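Local coordinates for protein chlorella virus DNA ligase-adenylate (Chlorella virus, PDB 1FVI) that probably seals nicks in duplex DNA as an ATP-dependent ligase and is captured here as its covalent enzyme-adenylate intermediate, at residues N52-E57 / A90-Y95. The protein carries 1 engineered substitution. Sequence-based numbering, arbitrary orientation.
Sequences NRLLTE and AKFSYY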
# COMPACT_ATOMS: atom_id res chain seq x y z
N ASN A 52 6.93 -19.79 -1.58
CA ASN A 52 6.56 -20.47 -0.36
C ASN A 52 7.81 -20.81 0.45
O ASN A 52 7.97 -20.32 1.58
CB ASN A 52 5.75 -21.72 -0.69
CG ASN A 52 4.97 -22.26 0.51
OD1 ASN A 52 5.33 -22.01 1.65
ND2 ASN A 52 3.87 -22.97 0.23
N ARG A 53 8.74 -21.53 -0.16
CA ARG A 53 9.97 -21.92 0.51
C ARG A 53 10.79 -20.73 0.99
O ARG A 53 11.15 -20.67 2.16
CB ARG A 53 10.80 -22.83 -0.41
CG ARG A 53 12.20 -23.18 0.10
CD ARG A 53 13.27 -22.26 -0.50
NE ARG A 53 13.27 -22.29 -1.96
CZ ARG A 53 14.21 -21.72 -2.72
NH1 ARG A 53 15.23 -21.07 -2.16
NH2 ARG A 53 14.11 -21.80 -4.04
N LEU A 54 11.07 -19.79 0.10
CA LEU A 54 11.84 -18.59 0.43
C LEU A 54 11.27 -17.84 1.63
O LEU A 54 11.98 -17.57 2.61
CB LEU A 54 11.90 -17.63 -0.78
CG LEU A 54 12.73 -18.00 -2.02
CD1 LEU A 54 12.52 -16.98 -3.14
CD2 LEU A 54 14.20 -18.07 -1.66
N LEU A 55 9.99 -17.49 1.55
CA LEU A 55 9.35 -16.77 2.65
C LEU A 55 9.29 -17.60 3.94
O LEU A 55 9.47 -17.04 5.02
CB LEU A 55 7.94 -16.31 2.26
CG LEU A 55 7.85 -15.21 1.19
CD1 LEU A 55 6.39 -15.01 0.78
CD2 LEU A 55 8.46 -13.92 1.70
N THR A 56 9.06 -18.92 3.84
CA THR A 56 9.01 -19.75 5.05
C THR A 56 10.38 -19.77 5.75
O THR A 56 10.45 -19.82 6.98
CB THR A 56 8.54 -21.20 4.78
OG1 THR A 56 9.47 -21.87 3.93
CG2 THR A 56 7.19 -21.22 4.14
N GLU A 57 11.45 -19.72 4.96
CA GLU A 57 12.81 -19.71 5.50
C GLU A 57 13.10 -18.35 6.15
O GLU A 57 13.74 -18.28 7.21
CB GLU A 57 13.85 -19.98 4.39
CG GLU A 57 13.86 -21.42 3.87
CD GLU A 57 14.71 -21.63 2.60
OE1 GLU A 57 15.37 -20.68 2.12
OE2 GLU A 57 14.69 -22.77 2.07
N ALA A 90 12.00 -14.56 -10.52
CA ALA A 90 11.65 -13.15 -10.53
C ALA A 90 11.62 -12.61 -9.12
O ALA A 90 11.28 -13.32 -8.17
CB ALA A 90 10.29 -12.92 -11.20
N LYS A 91 11.98 -11.34 -9.00
CA LYS A 91 11.99 -10.66 -7.72
C LYS A 91 10.55 -10.33 -7.31
O LYS A 91 9.67 -10.16 -8.16
CB LYS A 91 12.81 -9.37 -7.85
CG LYS A 91 14.26 -9.60 -8.24
CD LYS A 91 14.92 -8.27 -8.56
CE LYS A 91 16.44 -8.40 -8.73
NZ LYS A 91 17.14 -8.47 -7.42
N PHE A 92 10.31 -10.32 -6.00
CA PHE A 92 8.99 -10.01 -5.45
C PHE A 92 9.17 -9.45 -4.05
O PHE A 92 10.26 -9.50 -3.47
CB PHE A 92 8.06 -11.24 -5.47
CG PHE A 92 8.58 -12.42 -4.68
CD1 PHE A 92 8.26 -12.58 -3.33
CD2 PHE A 92 9.42 -13.36 -5.29
CE1 PHE A 92 8.78 -13.65 -2.59
CE2 PHE A 92 9.94 -14.42 -4.56
CZ PHE A 92 9.62 -14.57 -3.20
N SER A 93 8.10 -8.91 -3.50
CA SER A 93 8.18 -8.33 -2.18
C SER A 93 7.15 -8.95 -1.24
O SER A 93 6.25 -9.66 -1.67
CB SER A 93 7.96 -6.82 -2.27
OG SER A 93 8.97 -6.22 -3.04
N TYR A 94 7.33 -8.71 0.05
CA TYR A 94 6.40 -9.20 1.05
C TYR A 94 6.28 -8.11 2.10
O TYR A 94 7.25 -7.80 2.80
CB TYR A 94 6.87 -10.51 1.68
CG TYR A 94 5.92 -11.01 2.74
CD1 TYR A 94 4.78 -11.72 2.40
CD2 TYR A 94 6.18 -10.77 4.10
CE1 TYR A 94 3.90 -12.21 3.38
CE2 TYR A 94 5.31 -11.25 5.09
CZ TYR A 94 4.19 -11.97 4.73
OH TYR A 94 3.38 -12.48 5.70
N TYR A 95 5.12 -7.46 2.13
CA TYR A 95 4.84 -6.42 3.10
C TYR A 95 4.37 -7.14 4.35
O TYR A 95 3.27 -7.71 4.37
CB TYR A 95 3.75 -5.48 2.58
CG TYR A 95 4.15 -4.64 1.37
CD1 TYR A 95 3.91 -5.09 0.07
CD2 TYR A 95 4.72 -3.37 1.54
CE1 TYR A 95 4.23 -4.31 -1.04
CE2 TYR A 95 5.05 -2.57 0.43
CZ TYR A 95 4.79 -3.05 -0.85
OH TYR A 95 5.09 -2.28 -1.95
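Leu54 and Leu55, neighbours on one turn of helix 49-58, meet Phe92 and Tyr94, two residues of strand 92-99 that face the helix, and illustrate how a helix is laid on a sheet: where segments 52-57 and 90-95 meet, the packing is wholly apolar. Leu54 brings a methyl, and Leu55 its branch point CG, to the outer edge of the Phe92 ring, near its plane. The CD1 methyl of Leu54 lies 3.8 Å from Phe92 CZ, while CG of Leu55 comes to 4.2 Å from Phe92 CE1, so two adjacent helix residues share the rim of the ring. The bond from CA to CB of Phe92 already aims at the helix, and with CG between the backbone N and the carbonyl carbon (chi1 59°) the ring presents its edge to the leucines.

Leu55 also serves the second aromatic. Its CD2 packs 3.8 Å from Tyr94 CB, approaching the ring obliquely, and its CD1 lies 4.0 Å from Tyr94 CD1. The Tyr94 OH is hydrogen-bonded to the backbone carbonyl of Ser32.

All four touching residues are buried, and the axes of helix segment 52-57 and strand segment 92-95 come within 11.0 Å at 43°, a spacing bridged by side chains. Asn52 OD1 to Met38 N and Thr56 O to Lys34 NZ add polar ties to the sheet. Within the ligase adenylation domain, helix 49-58 thus covers one face of the mixed sheet in which strand 92-99 runs between strands 63-68 and 131-135; Val131 touches Leu54, Leu55 and Phe92, whereas Ile67 and Met38 adjoin Leu55 and Tyr94.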